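Local coordinates for signal recognition 54 kDa protein (Pyrococcus furiosus, PDB 3DM5) that serves as the 54 kDa protein subunit of the signal recognition particle, joining a helical bundle, a P-loop nucleotide-binding domain and a signal-peptide-binding domain, at residues 86-94 with 260-271; 6-17 with 30-39. All blocks are in the same frame, centred on the assembly; numbering follows the deposited sequence.

Contact 1: residues 86-94 with 260-271; sequences FLGTEAKPI and SAVAATGAPIKF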
loop_
_atom_site.group_PDB
_atom_site.type_symbol
_atom_site.label_atom_id
_atom_site.label_comp_id
_atom_site.label_asym_id
_atom_site.label_seq_id
_atom_site.Cartn_x
_atom_site.Cartn_y
_atom_site.Cartn_z
ATOM N N PHE A 86 -21.032 -11.723 16.329
ATOM C CA PHE A 86 -19.631 -12.101 16.312
ATOM C C PHE A 86 -18.851 -11.175 17.240
ATOM O O PHE A 86 -17.777 -11.528 17.720
ATOM C CB PHE A 86 -19.140 -12.009 14.876
ATOM C CG PHE A 86 -17.771 -12.579 14.632
ATOM C CD1 PHE A 86 -17.532 -13.925 14.771
ATOM C CD2 PHE A 86 -16.742 -11.766 14.175
ATOM C CE1 PHE A 86 -16.292 -14.444 14.505
ATOM C CE2 PHE A 86 -15.505 -12.279 13.911
ATOM C CZ PHE A 86 -15.278 -13.617 14.075
ATOM N N LEU A 87 -19.408 -10.000 17.511
ATOM C CA LEU A 87 -18.761 -9.013 18.381
ATOM C C LEU A 87 -19.544 -8.748 19.679
ATOM O O LEU A 87 -19.470 -7.658 20.244
ATOM C CB LEU A 87 -18.503 -7.692 17.626
ATOM C CG LEU A 87 -17.665 -7.766 16.332
ATOM C CD1 LEU A 87 -17.422 -6.411 15.708
ATOM C CD2 LEU A 87 -16.339 -8.411 16.565
ATOM N N GLY A 88 -20.299 -9.741 20.142
ATOM C CA GLY A 88 -20.989 -9.629 21.420
ATOM C C GLY A 88 -22.502 -9.388 21.453
ATOM O O GLY A 88 -23.073 -9.264 22.538
ATOM N N THR A 89 -23.141 -9.297 20.287
ATOM C CA THR A 89 -24.603 -9.224 20.170
ATOM C C THR A 89 -25.288 -7.949 20.684
ATOM O O THR A 89 -26.053 -7.324 19.960
ATOM C CB THR A 89 -25.278 -10.441 20.796
ATOM O OG1 THR A 89 -24.779 -11.630 20.168
ATOM C CG2 THR A 89 -26.768 -10.358 20.580
ATOM N N GLU A 90 -25.047 -7.568 21.931
ATOM C CA GLU A 90 -25.691 -6.372 22.464
ATOM C C GLU A 90 -24.865 -5.735 23.551
ATOM O O GLU A 90 -23.993 -6.365 24.141
ATOM C CB GLU A 90 -27.063 -6.714 23.036
ATOM C CG GLU A 90 -26.990 -7.821 24.071
ATOM C CD GLU A 90 -28.316 -8.126 24.716
ATOM O OE1 GLU A 90 -28.403 -9.173 25.388
ATOM O OE2 GLU A 90 -29.264 -7.328 24.558
ATOM N N ALA A 91 -25.166 -4.471 23.811
ATOM C CA ALA A 91 -24.548 -3.719 24.900
ATOM C C ALA A 91 -24.804 -4.342 26.276
ATOM O O ALA A 91 -25.914 -4.780 26.591
ATOM C CB ALA A 91 -25.035 -2.265 24.871
ATOM N N LYS A 92 -23.759 -4.380 27.092
ATOM C CA LYS A 92 -23.889 -4.742 28.500
ATOM C C LYS A 92 -23.253 -3.615 29.282
ATOM O O LYS A 92 -22.072 -3.689 29.609
ATOM C CB LYS A 92 -23.153 -6.048 28.808
ATOM C CG LYS A 92 -23.570 -7.237 27.959
ATOM C CD LYS A 92 -24.764 -7.974 28.551
ATOM C CE LYS A 92 -24.812 -9.419 28.066
ATOM N NZ LYS A 92 -24.672 -9.542 26.577
ATOM N N PRO A 93 -24.026 -2.557 29.565
ATOM C CA PRO A 93 -23.494 -1.366 30.238
ATOM C C PRO A 93 -22.975 -1.677 31.624
ATOM O O PRO A 93 -23.206 -2.763 32.135
ATOM C CB PRO A 93 -24.716 -0.445 30.337
ATOM C CG PRO A 93 -25.903 -1.351 30.122
ATOM C CD PRO A 93 -25.422 -2.368 29.144
ATOM N N ILE A 94 -22.258 -0.733 32.214
ATOM C CA ILE A 94 -21.885 -0.814 33.617
ATOM C C ILE A 94 -23.003 -0.187 34.416
ATOM O O ILE A 94 -23.326 0.974 34.201
ATOM C CB ILE A 94 -20.621 0.015 33.915
ATOM C CG1 ILE A 94 -19.364 -0.683 33.402
ATOM C CG2 ILE A 94 -20.497 0.278 35.409
ATOM C CD1 ILE A 94 -18.102 0.140 33.639
ATOM N N SER A 260 -13.076 -9.648 18.322
ATOM C CA SER A 260 -13.689 -10.921 17.990
ATOM C C SER A 260 -13.199 -12.006 18.955
ATOM O O SER A 260 -13.942 -12.913 19.350
ATOM C CB SER A 260 -13.386 -11.288 16.539
ATOM O OG SER A 260 -11.988 -11.350 16.327
ATOM N N ALA A 261 -11.943 -11.882 19.352
ATOM C CA ALA A 261 -11.324 -12.842 20.262
ATOM C C ALA A 261 -11.943 -12.797 21.670
ATOM O O ALA A 261 -12.312 -13.822 22.230
ATOM C CB ALA A 261 -9.832 -12.602 20.329
ATOM N N VAL A 262 -12.040 -11.588 22.218
ATOM C CA VAL A 262 -12.654 -11.340 23.506
ATOM C C VAL A 262 -14.127 -11.709 23.481
ATOM O O VAL A 262 -14.644 -12.269 24.441
ATOM C CB VAL A 262 -12.510 -9.855 23.948
ATOM C CG1 VAL A 262 -13.467 -9.546 25.083
ATOM C CG2 VAL A 262 -11.081 -9.546 24.371
ATOM N N ALA A 263 -14.810 -11.420 22.383
ATOM C CA ALA A 263 -16.226 -11.736 22.319
ATOM C C ALA A 263 -16.473 -13.263 22.247
ATOM O O ALA A 263 -17.535 -13.768 22.632
ATOM C CB ALA A 263 -16.876 -11.016 21.156
ATOM N N ALA A 264 -15.481 -13.991 21.746
ATOM C CA ALA A 264 -15.603 -15.424 21.575
ATOM C C ALA A 264 -15.557 -16.024 22.960
ATOM O O ALA A 264 -15.847 -17.194 23.193
ATOM C CB ALA A 264 -14.459 -15.942 20.752
ATOM N N THR A 265 -15.188 -15.182 23.893
ATOM C CA THR A 265 -14.858 -15.640 25.207
ATOM C C THR A 265 -16.096 -15.573 26.100
ATOM O O THR A 265 -16.175 -16.268 27.108
ATOM C CB THR A 265 -13.773 -14.738 25.746
ATOM O OG1 THR A 265 -12.589 -15.501 26.013
ATOM C CG2 THR A 265 -14.281 -13.960 26.956
ATOM N N GLY A 266 -17.060 -14.734 25.720
ATOM C CA GLY A 266 -18.228 -14.470 26.541
ATOM C C GLY A 266 -18.094 -13.222 27.401
ATOM O O GLY A 266 -19.068 -12.565 27.738
ATOM N N ALA A 267 -16.872 -12.879 27.752
ATOM C CA ALA A 267 -16.655 -11.709 28.575
ATOM C C ALA A 267 -17.184 -10.461 27.876
ATOM O O ALA A 267 -17.011 -10.286 26.670
ATOM C CB ALA A 267 -15.179 -11.567 28.920
ATOM N N PRO A 268 -17.833 -9.586 28.642
ATOM C CA PRO A 268 -18.457 -8.379 28.113
ATOM C C PRO A 268 -17.428 -7.287 27.857
ATOM O O PRO A 268 -16.672 -6.950 28.781
ATOM C CB PRO A 268 -19.385 -7.931 29.247
ATOM C CG PRO A 268 -19.016 -8.738 30.425
ATOM C CD PRO A 268 -17.868 -9.629 30.105
ATOM N N ILE A 269 -17.397 -6.751 26.635
ATOM C CA ILE A 269 -16.594 -5.579 26.329
ATOM C C ILE A 269 -17.488 -4.378 26.582
ATOM O O ILE A 269 -18.542 -4.256 25.945
ATOM C CB ILE A 269 -16.158 -5.548 24.864
ATOM C CG1 ILE A 269 -15.415 -6.832 24.504
ATOM C CG2 ILE A 269 -15.287 -4.337 24.592
ATOM C CD1 ILE A 269 -15.424 -7.115 23.044
ATOM N N LYS A 270 -17.069 -3.498 27.500
ATOM C CA LYS A 270 -17.871 -2.335 27.883
ATOM C C LYS A 270 -17.406 -1.019 27.233
ATOM O O LYS A 270 -18.213 -0.162 26.909
ATOM C CB LYS A 270 -17.893 -2.199 29.396
ATOM C CG LYS A 270 -18.167 -3.511 30.111
ATOM C CD LYS A 270 -19.530 -3.531 30.756
ATOM C CE LYS A 270 -19.770 -4.831 31.540
ATOM N NZ LYS A 270 -20.763 -4.670 32.638
ATOM N N PHE A 271 -16.105 -0.851 27.039
ATOM C CA PHE A 271 -15.599 0.331 26.346
ATOM C C PHE A 271 -14.458 -0.056 25.442
ATOM O O PHE A 271 -13.863 -1.116 25.597
ATOM C CB PHE A 271 -15.078 1.387 27.330
ATOM C CG PHE A 271 -16.080 1.821 28.360
ATOM C CD1 PHE A 271 -16.360 1.016 29.462
ATOM C CD2 PHE A 271 -16.712 3.047 28.254
ATOM C CE1 PHE A 271 -17.269 1.417 30.430
ATOM C CE2 PHE A 271 -17.616 3.457 29.215
ATOM C CZ PHE A 271 -17.898 2.629 30.311
HETATM O O HOH W 1 -16.163 -13.929 17.922
HETATM O O HOH W 2 -21.317 -3.632 25.876
#
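Phe86 and Leu87 meet Ser260, and Pro93 meets Lys270, where the loop after helix 71-86 packs against helix 255-263 and strand 269-273 of the P-loop domain. At the helical end the Phe86 ring lies obliquely to Ser260, with Phe86 CE2 3.5 Å from Ser260 CB. Because CG of Phe86 stands anti to the backbone N (chi1 -170°), the ring reaches this helix although the Phe86 CB does not itself point at it. The methyl CB of Ala263 sits 3.6 Å from Phe86 O and 3.8 Å from Gly88 N, against the turn where Gly88, at positive phi, closes helix 71-86 in a Schellman motif. Water 1 donates to both Phe86 O and Ser260 O; water 2 accepts from Lys92 N and donates to Ile269 O. Further along, Lys270 NZ donates to Pro93 O over 3.1 Å, approaching from above the carbonyl plane, 54° out of it. The same NZ is salt-bridged to Glu215 of strand 215-221. Ile94 crosses Phe271 at about a right angle, and Ile94 CD1 lies 3.6 Å from Phe271 CE1, at the ring edge and in its plane. The ammonium is thus shared between a carboxylate of the sheet and the Pro93 carbonyl, alongside two water bridges and apolar contacts.

Contact 2: residues 6-17 with 30-39; sequences LGKALANTLKKI and ELVRDIQRAL. With SO4 (sulfate ion), chain F.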
loop_
_atom_site.group_PDB
_atom_site.type_symbol
_atom_site.label_atom_id
_atom_site.label_comp_id
_atom_site.label_asym_id
_atom_site.label_seq_id
_atom_site.Cartn_x
_atom_site.Cartn_y
_atom_site.Cartn_z
ATOM N N LEU A 6 -10.408 -2.464 7.994
ATOM C CA LEU A 6 -11.386 -3.541 8.074
ATOM C C LEU A 6 -12.777 -3.001 7.735
ATOM O O LEU A 6 -13.541 -3.622 7.001
ATOM C CB LEU A 6 -11.361 -4.219 9.451
ATOM C CG LEU A 6 -12.316 -5.397 9.691
ATOM C CD1 LEU A 6 -12.089 -6.530 8.727
ATOM C CD2 LEU A 6 -12.210 -5.911 11.124
ATOM N N GLY A 7 -13.079 -1.821 8.253
ATOM C CA GLY A 7 -14.309 -1.138 7.914
ATOM C C GLY A 7 -14.512 -0.995 6.420
ATOM O O GLY A 7 -15.507 -1.477 5.880
ATOM N N LYS A 8 -13.574 -0.333 5.750
ATOM C CA LYS A 8 -13.665 -0.141 4.307
ATOM C C LYS A 8 -13.846 -1.455 3.588
ATOM O O LYS A 8 -14.665 -1.557 2.695
ATOM C CB LYS A 8 -12.420 0.541 3.751
ATOM C CG LYS A 8 -12.346 2.042 3.935
ATOM C CD LYS A 8 -10.994 2.549 3.446
ATOM C CE LYS A 8 -10.459 1.638 2.336
ATOM N NZ LYS A 8 -9.424 2.279 1.473
ATOM N N ALA A 9 -13.072 -2.461 3.965
ATOM C CA ALA A 9 -13.145 -3.740 3.281
ATOM C C ALA A 9 -14.501 -4.431 3.481
ATOM O O ALA A 9 -15.070 -5.009 2.542
ATOM C CB ALA A 9 -12.002 -4.638 3.720
ATOM N N LEU A 10 -15.027 -4.385 4.700
ATOM C CA LEU A 10 -16.326 -5.006 4.932
ATOM C C LEU A 10 -17.448 -4.271 4.173
ATOM O O LEU A 10 -18.235 -4.876 3.442
ATOM C CB LEU A 10 -16.602 -5.129 6.427
ATOM C CG LEU A 10 -15.659 -6.130 7.106
ATOM C CD1 LEU A 10 -15.552 -5.850 8.598
ATOM C CD2 LEU A 10 -16.044 -7.605 6.826
ATOM N N ALA A 11 -17.494 -2.958 4.320
ATOM C CA ALA A 11 -18.466 -2.145 3.602
ATOM C C ALA A 11 -18.466 -2.395 2.087
ATOM O O ALA A 11 -19.513 -2.329 1.442
ATOM C CB ALA A 11 -18.216 -0.680 3.896
ATOM N N ASN A 12 -17.296 -2.676 1.519
ATOM C CA ASN A 12 -17.191 -2.849 0.075
ATOM C C ASN A 12 -17.827 -4.133 -0.420
ATOM O O ASN A 12 -18.340 -4.199 -1.538
ATOM C CB ASN A 12 -15.738 -2.758 -0.386
ATOM C CG ASN A 12 -15.222 -1.334 -0.380
ATOM O OD1 ASN A 12 -15.999 -0.375 -0.308
ATOM N ND2 ASN A 12 -13.908 -1.186 -0.443
ATOM N N THR A 13 -17.804 -5.159 0.415
ATOM C CA THR A 13 -18.429 -6.412 0.046
ATOM C C THR A 13 -19.930 -6.193 0.023
ATOM O O THR A 13 -20.626 -6.801 -0.772
ATOM C CB THR A 13 -18.070 -7.534 1.026
ATOM O OG1 THR A 13 -18.837 -7.384 2.230
ATOM C CG2 THR A 13 -16.580 -7.492 1.346
ATOM N N LEU A 14 -20.421 -5.308 0.887
ATOM C CA LEU A 14 -21.851 -5.015 0.951
ATOM C C LEU A 14 -22.276 -4.120 -0.211
ATOM O O LEU A 14 -23.357 -4.309 -0.772
ATOM C CB LEU A 14 -22.247 -4.398 2.304
ATOM C CG LEU A 14 -22.204 -5.352 3.503
ATOM C CD1 LEU A 14 -22.920 -4.752 4.674
ATOM C CD2 LEU A 14 -22.815 -6.702 3.146
ATOM N N LYS A 15 -21.426 -3.156 -0.566
ATOM C CA LYS A 15 -21.643 -2.331 -1.757
ATOM C C LYS A 15 -21.684 -3.206 -2.999
ATOM O O LYS A 15 -22.532 -3.032 -3.864
ATOM C CB LYS A 15 -20.543 -1.282 -1.920
ATOM C CG LYS A 15 -20.622 -0.116 -0.926
ATOM C CD LYS A 15 -19.278 0.601 -0.840
ATOM C CE LYS A 15 -19.132 1.451 0.424
ATOM N NZ LYS A 15 -19.245 2.919 0.161
ATOM N N LYS A 16 -20.766 -4.157 -3.081
ATOM C CA LYS A 16 -20.720 -5.034 -4.230
ATOM C C LYS A 16 -22.063 -5.701 -4.383
ATOM O O LYS A 16 -22.610 -5.767 -5.481
ATOM C CB LYS A 16 -19.624 -6.085 -4.077
ATOM C CG LYS A 16 -18.238 -5.619 -4.506
ATOM C CD LYS A 16 -17.299 -6.811 -4.695
ATOM C CE LYS A 16 -15.949 -6.371 -5.243
ATOM N NZ LYS A 16 -15.062 -7.540 -5.527
ATOM N N ILE A 17 -22.596 -6.190 -3.272
ATOM C CA ILE A 17 -23.894 -6.851 -3.281
ATOM C C ILE A 17 -24.995 -5.903 -3.759
ATOM O O ILE A 17 -25.825 -6.271 -4.581
ATOM C CB ILE A 17 -24.242 -7.424 -1.896
ATOM C CG1 ILE A 17 -23.262 -8.539 -1.556
ATOM C CG2 ILE A 17 -25.669 -7.938 -1.871
ATOM C CD1 ILE A 17 -23.884 -9.683 -0.842
ATOM N N GLU A 30 -18.182 -15.370 -3.419
ATOM C CA GLU A 30 -17.229 -14.263 -3.490
ATOM C C GLU A 30 -17.319 -13.335 -2.283
ATOM O O GLU A 30 -16.308 -12.805 -1.800
ATOM C CB GLU A 30 -17.465 -13.435 -4.741
ATOM C CG GLU A 30 -16.774 -12.079 -4.662
ATOM C CD GLU A 30 -16.961 -11.248 -5.911
ATOM O OE1 GLU A 30 -17.713 -11.679 -6.814
ATOM O OE2 GLU A 30 -16.354 -10.157 -5.985
ATOM N N LEU A 31 -18.548 -13.107 -1.838
ATOM C CA LEU A 31 -18.798 -12.327 -0.648
ATOM C C LEU A 31 -18.097 -12.996 0.531
ATOM O O LEU A 31 -17.329 -12.358 1.260
ATOM C CB LEU A 31 -20.299 -12.258 -0.378
ATOM C CG LEU A 31 -20.701 -11.772 1.019
ATOM C CD1 LEU A 31 -20.543 -10.247 1.161
ATOM C CD2 LEU A 31 -22.121 -12.217 1.324
ATOM N N VAL A 32 -18.366 -14.286 0.713
ATOM C CA VAL A 32 -17.796 -15.016 1.836
ATOM C C VAL A 32 -16.269 -14.932 1.813
ATOM O O VAL A 32 -15.625 -14.724 2.848
ATOM C CB VAL A 32 -18.260 -16.487 1.858
ATOM C CG1 VAL A 32 -17.263 -17.355 2.621
ATOM C CG2 VAL A 32 -19.658 -16.582 2.456
ATOM N N ARG A 33 -15.691 -15.063 0.627
ATOM C CA ARG A 33 -14.247 -15.009 0.503
ATOM C C ARG A 33 -13.709 -13.594 0.702
ATOM O O ARG A 33 -12.632 -13.405 1.268
ATOM C CB ARG A 33 -13.815 -15.586 -0.840
ATOM C CG ARG A 33 -14.064 -17.080 -0.938
ATOM C CD ARG A 33 -13.962 -17.570 -2.363
ATOM N NE ARG A 33 -14.048 -19.027 -2.444
ATOM C CZ ARG A 33 -14.375 -19.679 -3.556
ATOM N NH1 ARG A 33 -14.665 -18.993 -4.654
ATOM N NH2 ARG A 33 -14.422 -21.006 -3.574
ATOM N N ASP A 34 -14.458 -12.597 0.244
ATOM C CA ASP A 34 -14.082 -11.222 0.531
ATOM C C ASP A 34 -14.025 -10.988 2.042
ATOM O O ASP A 34 -13.124 -10.315 2.524
ATOM C CB ASP A 34 -15.018 -10.218 -0.149
ATOM C CG ASP A 34 -14.589 -9.887 -1.580
ATOM O OD1 ASP A 34 -13.546 -10.414 -2.036
ATOM O OD2 ASP A 34 -15.296 -9.093 -2.245
ATOM N N ILE A 35 -14.966 -11.566 2.786
ATOM C CA ILE A 35 -15.020 -11.391 4.233
ATOM C C ILE A 35 -13.927 -12.172 4.966
ATOM O O ILE A 35 -13.322 -11.667 5.909
ATOM C CB ILE A 35 -16.397 -11.771 4.809
ATOM C CG1 ILE A 35 -17.503 -10.933 4.154
ATOM C CG2 ILE A 35 -16.415 -11.585 6.335
ATOM C CD1 ILE A 35 -18.909 -11.479 4.408
ATOM N N GLN A 36 -13.670 -13.399 4.540
ATOM C CA GLN A 36 -12.555 -14.147 5.103
ATOM C C GLN A 36 -11.275 -13.346 4.978
ATOM O O GLN A 36 -10.540 -13.200 5.942
ATOM C CB GLN A 36 -12.406 -15.504 4.423
ATOM C CG GLN A 36 -13.625 -16.396 4.632
ATOM C CD GLN A 36 -13.545 -17.673 3.854
ATOM O OE1 GLN A 36 -14.251 -18.643 4.157
ATOM N NE2 GLN A 36 -12.688 -17.692 2.833
ATOM N N ARG A 37 -11.020 -12.804 3.796
ATOM C CA ARG A 37 -9.796 -12.041 3.578
ATOM C C ARG A 37 -9.705 -10.815 4.475
ATOM O O ARG A 37 -8.643 -10.535 5.050
ATOM C CB ARG A 37 -9.621 -11.666 2.102
ATOM C CG ARG A 37 -8.764 -12.665 1.313
ATOM C CD ARG A 37 -8.571 -12.278 -0.168
ATOM N NE ARG A 37 -9.521 -12.968 -1.045
ATOM C CZ ARG A 37 -10.565 -12.392 -1.641
ATOM N NH1 ARG A 37 -10.799 -11.094 -1.468
ATOM N NH2 ARG A 37 -11.370 -13.116 -2.417
ATOM N N ALA A 38 -10.809 -10.083 4.608
ATOM C CA ALA A 38 -10.792 -8.869 5.413
ATOM C C ALA A 38 -10.537 -9.246 6.860
ATOM O O ALA A 38 -9.649 -8.691 7.500
ATOM C CB ALA A 38 -12.095 -8.103 5.272
ATOM N N LEU A 39 -11.319 -10.202 7.358
ATOM C CA LEU A 39 -11.196 -10.704 8.733
ATOM C C LEU A 39 -9.803 -11.222 9.072
ATOM O O LEU A 39 -9.212 -10.781 10.062
ATOM C CB LEU A 39 -12.253 -11.788 9.025
ATOM C CG LEU A 39 -13.507 -11.389 9.815
ATOM C CD1 LEU A 39 -13.797 -9.890 9.780
ATOM C CD2 LEU A 39 -14.709 -12.185 9.389
HETATM S S SO4 F . -15.908 -21.964 -6.918
HETATM O O1 SO4 F . -15.935 -20.502 -6.997
HETATM O O2 SO4 F . -16.625 -22.483 -8.078
HETATM O O3 SO4 F . -14.542 -22.469 -6.926
HETATM O O4 SO4 F . -16.519 -22.456 -5.686
#
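Helices 5-19 and 25-41 form an antiparallel pair in the helical bundle domain: the axes of segments 6-17 and 30-39 run at 178° and approach to 9.4 Å. Toward the Leu6 end two alanines meet, Ala9 CB 3.8 Å from Ala38 CB. Leu6 CD1 reaches the same Ala38 methyl; next along, Leu10 crosses Ile35 at about a right angle, CD2 to CG2. Thr13 contributes two branches. Its CG2 lies 3.5 Å from Asp34 CB, the two side chains running alongside each other, antiparallel, and OG1, set between backbone N and carbonyl carbon (chi1 77°), donates to Leu10 O at 2.8 Å on a lone pair. This bond returns the hydroxyl to its own helix, leaving Leu31 CD1 to pack against it. On one side the extended Lys16 chain brings NZ 3.0 Å from Glu30 OE2, with a longer salt bridge to Asp34 OD2. Arg37 NH1 binds Asp34 OD1 at 2.9 Å, completing a four-residue charge network. Arg33 NH1 donates to sulfate O1 at 3.1 Å, nearly straight (164°), with a weak second bond from NH2 to O4. Around the pair, Ile17 and Leu31 touch Ile75 of helix 71-86, whereas Leu39 packs on Val49 and Leu52 of helix 46-62.

How the contacts relate
Both segments of contact 2 precede those of contact 1 in the sequence. The centres of the two contacts lie 22 Å apart, and their nearest atoms, about 5 Å apart, do not touch. Helix 71-86 links them: Ile75 lies against the helix pair of contact 2, and the C-terminal end of the same helix leads into segment 86-94 of contact 1. Val44 is a second shared neighbour, touched by Leu39 from contact 2 and by Phe86 and Ser260 from contact 1. Contact 2 is thus internal to the helical bundle, whereas contact 1 joins the end of helix 71-86 and the loop after it to the P-loop domain. The Phe271 side chain of contact 1 is about 10 Å from a bound GDP.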